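Local coordinates for SusD superfamily protein (Bacteroides fragilis, PDB 3L22) that probably binds glycans at the outer membrane as a SusD-family lipoprotein, and carries zinc ions in the crystal, at residues A[32-44]-A[253-267]. Residues are numbered along the deposited sequence; the frame is centred on the assembly and turned at random.
Sequences IKNTGTKSLMGGK and LPMADTNIPNTQQSL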
ATOM      1  N   ILE A  32      -8.191   8.810  -4.587  1.00 17.41           N
ATOM      2  CA  ILE A  32      -7.387   7.599  -4.443  1.00 17.74           C
ATOM      3  C   ILE A  32      -8.023   6.555  -3.517  1.00 16.87           C
ATOM      4  O   ILE A  32      -7.517   5.428  -3.450  1.00 16.07           O
ATOM      5  CB  ILE A  32      -5.927   7.807  -3.962  1.00 18.09           C
ATOM      6  CG1 ILE A  32      -5.850   8.537  -2.650  1.00 20.48           C
ATOM      7  CG2 ILE A  32      -5.075   8.395  -5.058  1.00 22.14           C
ATOM      8  CD1 ILE A  32      -4.494   8.380  -2.026  1.00 25.93           C
ATOM      9  N   LYS A  33      -9.114   6.934  -2.838  1.00 16.57           N
ATOM     10  CA  LYS A  33      -9.819   6.062  -1.889  1.00 15.98           C
ATOM     11  C   LYS A  33     -10.970   5.306  -2.586  1.00 16.00           C
ATOM     12  O   LYS A  33     -10.857   4.087  -2.844  1.00 14.36           O
ATOM     13  CB  LYS A  33     -10.284   6.918  -0.712  1.00 15.94           C
ATOM     14  CG  LYS A  33     -11.000   6.205   0.433  1.00 16.25           C
ATOM     15  CD  LYS A  33     -11.548   7.213   1.487  1.00 15.27           C
ATOM     16  CE  LYS A  33     -12.762   8.066   1.079  1.00 16.87           C
ATOM     17  NZ  LYS A  33     -14.072   7.289   1.030  1.00 18.77           N
ATOM     18  N   ASN A  34     -12.070   6.010  -2.912  1.00 15.69           N
ATOM     19  CA  ASN A  34     -13.198   5.406  -3.658  1.00 15.98           C
ATOM     20  C   ASN A  34     -14.134   6.463  -4.160  1.00 16.42           C
ATOM     21  O   ASN A  34     -14.104   7.590  -3.686  1.00 15.74           O
ATOM     22  CB  ASN A  34     -14.010   4.369  -2.841  1.00 15.61           C
ATOM     23  CG  ASN A  34     -14.635   4.949  -1.607  1.00 16.80           C
ATOM     24  OD1 ASN A  34     -14.003   4.967  -0.549  1.00 16.41           O
ATOM     25  ND2 ASN A  34     -15.899   5.378  -1.711  1.00 12.45           N
ATOM     26  N   THR A  35     -14.967   6.098  -5.123  1.00 16.53           N
ATOM     27  CA  THR A  35     -16.092   6.953  -5.472  1.00 17.88           C
ATOM     28  C   THR A  35     -17.364   6.340  -4.893  1.00 18.92           C
ATOM     29  O   THR A  35     -17.329   5.355  -4.118  1.00 19.34           O
ATOM     30  CB  THR A  35     -16.210   7.095  -6.954  1.00 18.45           C
ATOM     31  OG1 THR A  35     -16.629   5.821  -7.497  1.00 17.69           O
ATOM     32  CG2 THR A  35     -14.852   7.611  -7.514  1.00 17.15           C
ATOM     33  N   GLY A  36     -18.493   6.938  -5.251  1.00 19.79           N
ATOM     34  CA  GLY A  36     -19.793   6.395  -4.904  1.00 19.60           C
ATOM     35  C   GLY A  36     -20.082   5.013  -5.453  1.00 19.42           C
ATOM     36  O   GLY A  36     -20.917   4.293  -4.868  1.00 19.85           O
ATOM     37  N   THR A  37     -19.451   4.640  -6.565  1.00 18.38           N
ATOM     38  CA  THR A  37     -19.723   3.342  -7.199  1.00 18.67           C
ATOM     39  C   THR A  37     -18.530   2.421  -7.370  1.00 18.16           C
ATOM     40  O   THR A  37     -18.722   1.246  -7.534  1.00 19.31           O
ATOM     41  CB  THR A  37     -20.377   3.540  -8.563  1.00 19.47           C
ATOM     42  OG1 THR A  37     -19.618   4.511  -9.296  1.00 21.19           O
ATOM     43  CG2 THR A  37     -21.882   4.069  -8.400  1.00 19.55           C
ATOM     44  N   LYS A  38     -17.304   2.925  -7.300  1.00 17.54           N
ATOM     45  CA  LYS A  38     -16.099   2.115  -7.535  1.00 16.69           C
ATOM     46  C   LYS A  38     -15.108   2.436  -6.429  1.00 16.56           C
ATOM     47  O   LYS A  38     -15.292   3.431  -5.710  1.00 16.30           O
ATOM     48  CB  LYS A  38     -15.509   2.455  -8.899  1.00 17.00           C
ATOM     49  CG  LYS A  38     -16.450   2.104 -10.114  1.00 18.33           C
ATOM     50  CD  LYS A  38     -16.517   0.602 -10.304  1.00 22.28           C
ATOM     51  CE  LYS A  38     -17.381   0.186 -11.495  1.00 25.46           C
ATOM     52  NZ  LYS A  38     -17.043  -1.243 -11.758  1.00 29.46           N
ATOM     53  N   SER A  39     -14.107   1.587  -6.261  1.00 15.41           N
ATOM     54  CA  SER A  39     -13.130   1.784  -5.231  1.00 14.70           C
ATOM     55  C   SER A  39     -11.724   1.652  -5.766  1.00 15.34           C
ATOM     56  O   SER A  39     -11.481   0.977  -6.788  1.00 16.61           O
ATOM     57  CB  SER A  39     -13.415   0.845  -4.054  1.00 14.89           C
ATOM     58  OG  SER A  39     -13.289  -0.530  -4.378  1.00 15.56           O
ATOM     59  N   LEU A  40     -10.786   2.315  -5.098  1.00 14.95           N
ATOM     60  CA  LEU A  40      -9.382   2.141  -5.376  1.00 14.73           C
ATOM     61  C   LEU A  40      -8.688   1.702  -4.068  1.00 15.10           C
ATOM     62  O   LEU A  40      -9.000   0.611  -3.558  1.00 16.04           O
ATOM     63  CB  LEU A  40      -8.804   3.384  -6.081  1.00 14.49           C
ATOM     64  CG  LEU A  40      -7.419   3.305  -6.740  1.00 14.40           C
ATOM     65  CD1 LEU A  40      -7.436   2.417  -7.994  1.00 11.38           C
ATOM     66  CD2 LEU A  40      -6.932   4.713  -7.120  1.00 13.60           C
HETATM   67  N   MSE A  41      -7.796   2.506  -3.505  1.00 14.37           N
HETATM   68  CA  MSE A  41      -7.042   2.100  -2.316  1.00 14.06           C
HETATM   69  C   MSE A  41      -7.850   2.144  -1.028  1.00 14.40           C
HETATM   70  O   MSE A  41      -7.375   1.688   0.002  1.00 14.30           O
HETATM   71  CB  MSE A  41      -5.812   2.974  -2.182  1.00 13.73           C
HETATM   72  CG  MSE A  41      -4.953   2.989  -3.415  1.00 13.54           C
HETATM   73 SE   MSE A  41      -4.599   1.251  -4.305  0.75 19.14          SE
HETATM   74  CE  MSE A  41      -3.744   0.344  -2.774  1.00 11.48           C
ATOM     75  N   GLY A  42      -9.086   2.649  -1.082  1.00 14.47           N
ATOM     76  CA  GLY A  42      -9.989   2.588   0.070  1.00 14.63           C
ATOM     77  C   GLY A  42     -10.813   1.301   0.065  1.00 14.91           C
ATOM     78  O   GLY A  42     -11.633   1.056   0.970  1.00 15.49           O
ATOM     79  N   GLY A  43     -10.625   0.481  -0.973  1.00 14.97           N
ATOM     80  CA  GLY A  43     -11.421  -0.738  -1.155  1.00 14.91           C
ATOM     81  C   GLY A  43     -10.694  -1.827  -1.931  1.00 14.80           C
ATOM     82  O   GLY A  43      -9.651  -2.349  -1.481  1.00 14.15           O
ATOM     83  N   LYS A  44     -11.248  -2.177  -3.094  1.00 14.82           N
ATOM     84  CA  LYS A  44     -10.802  -3.365  -3.817  1.00 14.72           C
ATOM     85  C   LYS A  44      -9.326  -3.339  -4.244  1.00 14.05           C
ATOM     86  O   LYS A  44      -8.701  -4.399  -4.265  1.00 14.13           O
ATOM     87  CB  LYS A  44     -11.706  -3.641  -5.047  1.00 14.98           C
ATOM     88  CG  LYS A  44     -13.087  -4.221  -4.647  1.00 15.82           C
ATOM     89  CD  LYS A  44     -13.990  -4.540  -5.838  1.00 16.21           C
ATOM     90  CE  LYS A  44     -13.477  -5.738  -6.644  1.00 16.59           C
ATOM     91  NZ  LYS A  44     -14.296  -5.928  -7.833  1.00 14.91           N
ATOM     92  N   LEU A 253      -6.495   6.405   4.961  1.00 13.30           N
ATOM     93  CA  LEU A 253      -7.631   6.918   4.174  1.00 13.36           C
ATOM     94  C   LEU A 253      -8.871   6.832   5.072  1.00 13.70           C
ATOM     95  O   LEU A 253      -9.286   5.707   5.453  1.00 13.08           O
ATOM     96  CB  LEU A 253      -7.840   6.107   2.898  1.00 13.34           C
ATOM     97  CG  LEU A 253      -6.577   5.757   2.107  1.00 14.07           C
ATOM     98  CD1 LEU A 253      -6.955   4.908   0.839  1.00 13.36           C
ATOM     99  CD2 LEU A 253      -5.873   7.024   1.738  1.00 12.42           C
ATOM    100  N   PRO A 254      -9.422   7.992   5.456  1.00 12.56           N
ATOM    101  CA  PRO A 254     -10.544   8.006   6.397  1.00 13.29           C
ATOM    102  C   PRO A 254     -11.845   7.758   5.683  1.00 14.03           C
ATOM    103  O   PRO A 254     -11.928   7.990   4.465  1.00 16.67           O
ATOM    104  CB  PRO A 254     -10.506   9.437   6.941  1.00 13.13           C
ATOM    105  CG  PRO A 254     -10.010  10.237   5.749  1.00 11.62           C
ATOM    106  CD  PRO A 254      -9.021   9.361   5.061  1.00 12.37           C
HETATM  107  N   MSE A 255     -12.852   7.324   6.416  1.00 13.73           N
HETATM  108  CA  MSE A 255     -14.191   7.089   5.878  1.00 12.45           C
HETATM  109  C   MSE A 255     -15.188   7.911   6.680  1.00 12.75           C
HETATM  110  O   MSE A 255     -14.981   8.155   7.885  1.00 13.91           O
HETATM  111  CB  MSE A 255     -14.548   5.635   6.092  1.00 12.64           C
HETATM  112  CG  MSE A 255     -13.711   4.635   5.369  1.00 14.79           C
HETATM  113 SE   MSE A 255     -14.084   4.729   3.466  0.75 16.36          SE
HETATM  114  CE  MSE A 255     -12.604   3.586   2.827  1.00 11.43           C
ATOM    115  N   ALA A 256     -16.289   8.259   6.032  1.00 11.13           N
ATOM    116  CA  ALA A 256     -17.404   8.942   6.620  1.00 11.61           C
ATOM    117  C   ALA A 256     -18.668   8.318   6.047  1.00 12.12           C
ATOM    118  O   ALA A 256     -18.657   7.756   4.939  1.00 11.50           O
ATOM    119  CB  ALA A 256     -17.352  10.465   6.318  1.00 10.10           C
ATOM    120  N   ASP A 257     -19.768   8.438   6.794  1.00 12.96           N
ATOM    121  CA  ASP A 257     -21.022   7.796   6.414  1.00 13.65           C
ATOM    122  C   ASP A 257     -21.407   8.115   4.973  1.00 14.43           C
ATOM    123  O   ASP A 257     -21.966   7.285   4.290  1.00 15.00           O
ATOM    124  CB  ASP A 257     -22.169   8.215   7.324  1.00 13.95           C
ATOM    125  CG  ASP A 257     -22.026   7.705   8.764  1.00 14.36           C
ATOM    126  OD1 ASP A 257     -21.501   6.602   9.000  1.00 13.55           O
ATOM    127  OD2 ASP A 257     -22.461   8.432   9.684  1.00 13.06           O
ATOM    128  N   THR A 258     -21.095   9.322   4.521  1.00 14.54           N
ATOM    129  CA  THR A 258     -21.521   9.788   3.237  1.00 14.26           C
ATOM    130  C   THR A 258     -20.535   9.438   2.112  1.00 14.75           C
ATOM    131  O   THR A 258     -20.737   9.854   0.999  1.00 15.49           O
ATOM    132  CB  THR A 258     -21.681  11.337   3.308  1.00 15.10           C
ATOM    133  OG1 THR A 258     -20.412  11.927   3.652  1.00 15.56           O
ATOM    134  CG2 THR A 258     -22.782  11.724   4.330  1.00 11.24           C
ATOM    135  N   ASN A 259     -19.434   8.738   2.380  1.00 14.02           N
ATOM    136  CA  ASN A 259     -18.475   8.418   1.307  1.00 14.00           C
ATOM    137  C   ASN A 259     -17.909   7.008   1.396  1.00 13.13           C
ATOM    138  O   ASN A 259     -16.888   6.723   0.785  1.00 13.31           O
ATOM    139  CB  ASN A 259     -17.355   9.472   1.241  1.00 14.59           C
ATOM    140  CG  ASN A 259     -16.404   9.456   2.486  1.00 17.23           C
ATOM    141  OD1 ASN A 259     -16.048   8.403   3.014  1.00 16.46           O
ATOM    142  ND2 ASN A 259     -15.974  10.633   2.910  1.00 16.53           N
ATOM    143  N   ILE A 260     -18.563   6.138   2.174  1.00 12.73           N
ATOM    144  CA  ILE A 260     -18.135   4.738   2.278  1.00 12.93           C
ATOM    145  C   ILE A 260     -18.242   4.009   0.917  1.00 13.36           C
ATOM    146  O   ILE A 260     -19.023   4.428   0.047  1.00 12.82           O
ATOM    147  CB  ILE A 260     -18.899   3.961   3.365  1.00 12.83           C
ATOM    148  CG1 ILE A 260     -20.434   4.132   3.198  1.00 15.08           C
ATOM    149  CG2 ILE A 260     -18.410   4.376   4.764  1.00 13.10           C
ATOM    150  CD1 ILE A 260     -21.298   3.090   3.865  1.00 16.52           C
ATOM    151  N   PRO A 261     -17.492   2.910   0.736  1.00 13.25           N
ATOM    152  CA  PRO A 261     -17.609   2.196  -0.524  1.00 13.29           C
ATOM    153  C   PRO A 261     -18.965   1.518  -0.694  1.00 13.78           C
ATOM    154  O   PRO A 261     -19.647   1.207   0.266  1.00 14.13           O
ATOM    155  CB  PRO A 261     -16.491   1.151  -0.449  1.00 13.59           C
ATOM    156  CG  PRO A 261     -15.497   1.655   0.585  1.00 13.13           C
ATOM    157  CD  PRO A 261     -16.432   2.335   1.584  1.00 13.76           C
ATOM    158  N   ASN A 262     -19.341   1.299  -1.941  1.00 14.37           N
ATOM    159  CA  ASN A 262     -20.613   0.656  -2.275  1.00 14.52           C
ATOM    160  C   ASN A 262     -20.536  -0.890  -2.056  1.00 14.57           C
ATOM    161  O   ASN A 262     -19.544  -1.421  -1.500  1.00 11.82           O
ATOM    162  CB  ASN A 262     -20.958   1.037  -3.719  1.00 14.92           C
ATOM    163  CG  ASN A 262     -22.451   1.177  -3.961  1.00 17.10           C
ATOM    164  OD1 ASN A 262     -23.235   0.339  -3.539  1.00 17.04           O
ATOM    165  ND2 ASN A 262     -22.847   2.239  -4.659  1.00 17.44           N
ATOM    166  N   THR A 263     -21.575  -1.612  -2.484  1.00 15.59           N
ATOM    167  CA  THR A 263     -21.711  -3.045  -2.210  1.00 17.13           C
ATOM    168  C   THR A 263     -20.510  -3.848  -2.589  1.00 17.87           C
ATOM    169  O   THR A 263     -20.037  -3.744  -3.710  1.00 17.51           O
ATOM    170  CB  THR A 263     -22.901  -3.627  -2.932  1.00 17.37           C
ATOM    171  OG1 THR A 263     -23.961  -2.727  -2.708  1.00 21.09           O
ATOM    172  CG2 THR A 263     -23.284  -4.966  -2.369  1.00 15.98           C
ATOM    173  N   GLN A 264     -20.030  -4.615  -1.607  1.00 18.11           N
ATOM    174  CA  GLN A 264     -18.863  -5.468  -1.746  1.00 19.43           C
ATOM    175  C   GLN A 264     -17.638  -4.753  -2.272  1.00 18.54           C
ATOM    176  O   GLN A 264     -16.962  -5.252  -3.129  1.00 19.80           O
ATOM    177  CB  GLN A 264     -19.199  -6.700  -2.579  1.00 19.36           C
ATOM    178  CG  GLN A 264     -20.131  -7.603  -1.835  1.00 22.46           C
ATOM    179  CD  GLN A 264     -20.295  -8.953  -2.522  1.00 26.07           C
ATOM    180  OE1 GLN A 264     -20.488  -9.031  -3.754  1.00 27.14           O
ATOM    181  NE2 GLN A 264     -20.215 -10.029  -1.723  1.00 23.34           N
ATOM    182  N   GLN A 265     -17.391  -3.548  -1.778  1.00 18.15           N
ATOM    183  CA  GLN A 265     -16.164  -2.834  -2.116  0.60 17.42           C
ATOM    184  C   GLN A 265     -15.331  -2.471  -0.909  1.00 17.00           C
ATOM    185  O   GLN A 265     -14.226  -2.034  -1.081  1.00 18.31           O
ATOM    186  CB  GLN A 265     -16.503  -1.583  -2.903  0.60 17.28           C
ATOM    187  CG  GLN A 265     -17.103  -1.914  -4.263  0.60 18.30           C
ATOM    188  CD  GLN A 265     -17.362  -0.699  -5.056  0.60 18.49           C
ATOM    189  OE1 GLN A 265     -16.631   0.291  -4.922  0.60 18.13           O
ATOM    190  NE2 GLN A 265     -18.412  -0.738  -5.913  0.60 18.07           N
ATOM    191  N   SER A 266     -15.861  -2.630   0.305  1.00 15.09           N
ATOM    192  CA  SER A 266     -15.116  -2.259   1.488  1.00 14.92           C
ATOM    193  C   SER A 266     -14.281  -3.421   2.002  1.00 14.45           C
ATOM    194  O   SER A 266     -14.607  -4.589   1.772  1.00 14.34           O
ATOM    195  CB  SER A 266     -16.040  -1.820   2.629  1.00 14.73           C
ATOM    196  OG  SER A 266     -16.812  -2.908   3.098  1.00 14.75           O
ATOM    197  N   LEU A 267     -13.218  -3.085   2.720  1.00 13.50           N
ATOM    198  CA  LEU A 267     -12.415  -4.070   3.424  1.00 14.56           C
ATOM    199  C   LEU A 267     -13.248  -5.014   4.304  1.00 14.44           C
ATOM    200  O   LEU A 267     -13.122  -6.254   4.200  1.00 14.88           O
ATOM    201  CB  LEU A 267     -11.368  -3.366   4.287  1.00 14.63           C
ATOM    202  CG  LEU A 267     -10.018  -3.072   3.633  1.00 17.83           C
ATOM    203  CD1 LEU A 267     -10.086  -2.499   2.250  1.00 14.66           C
ATOM    204  CD2 LEU A 267      -9.144  -2.252   4.600  1.00 13.24           C
TER
HETATM  205  O   HOH W   1     -17.842   2.587  -4.032  1.00 16.61           O
HETATM  206  O   HOH W   2     -13.024  -0.102   2.882  1.00 12.77           O
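Two loops meet here through amide side chains that bond to backbone carbonyls: residues 32-44 link helix 18-33 to helix 44-52, and residues 253-267 run from strand 249-253 to helix 267-271. Three carboxamides, each offering two N-H donors in one plane, do most of the joining. N34 ND2 gives a nearly straight bond (165°) to N259 O at 3.0 Å and spends its other N-H on T35 O. From the facing loop, N262 ND2 reaches G36 O at 2.8 Å, in the carbonyl plane. Q265 is modelled in two conformers; in the one described, its chain, extended beyond CG (chi2 -177°), carries NE2 above the plane of the T37 carbonyl, at a doubtfully short 2.6 Å from T37 O. N262 N donates to a water (2.9 Å) lying close to T35 O and Q265 OE1. K33 lays its aliphatic chain past L253 and M255, then bends at chi3 and chi4 to set NZ 2.8 Å from N34 OD1, with a weak bond to N259 OD1. L253 CD1 packs on M41 CB at 3.8 Å, an apolar end to the contact. With no carboxylate joining the loops, neutral amides and one buried lysine do the bonding, and the ammonium probably polarises the N34 amide, strengthening its N-H donors.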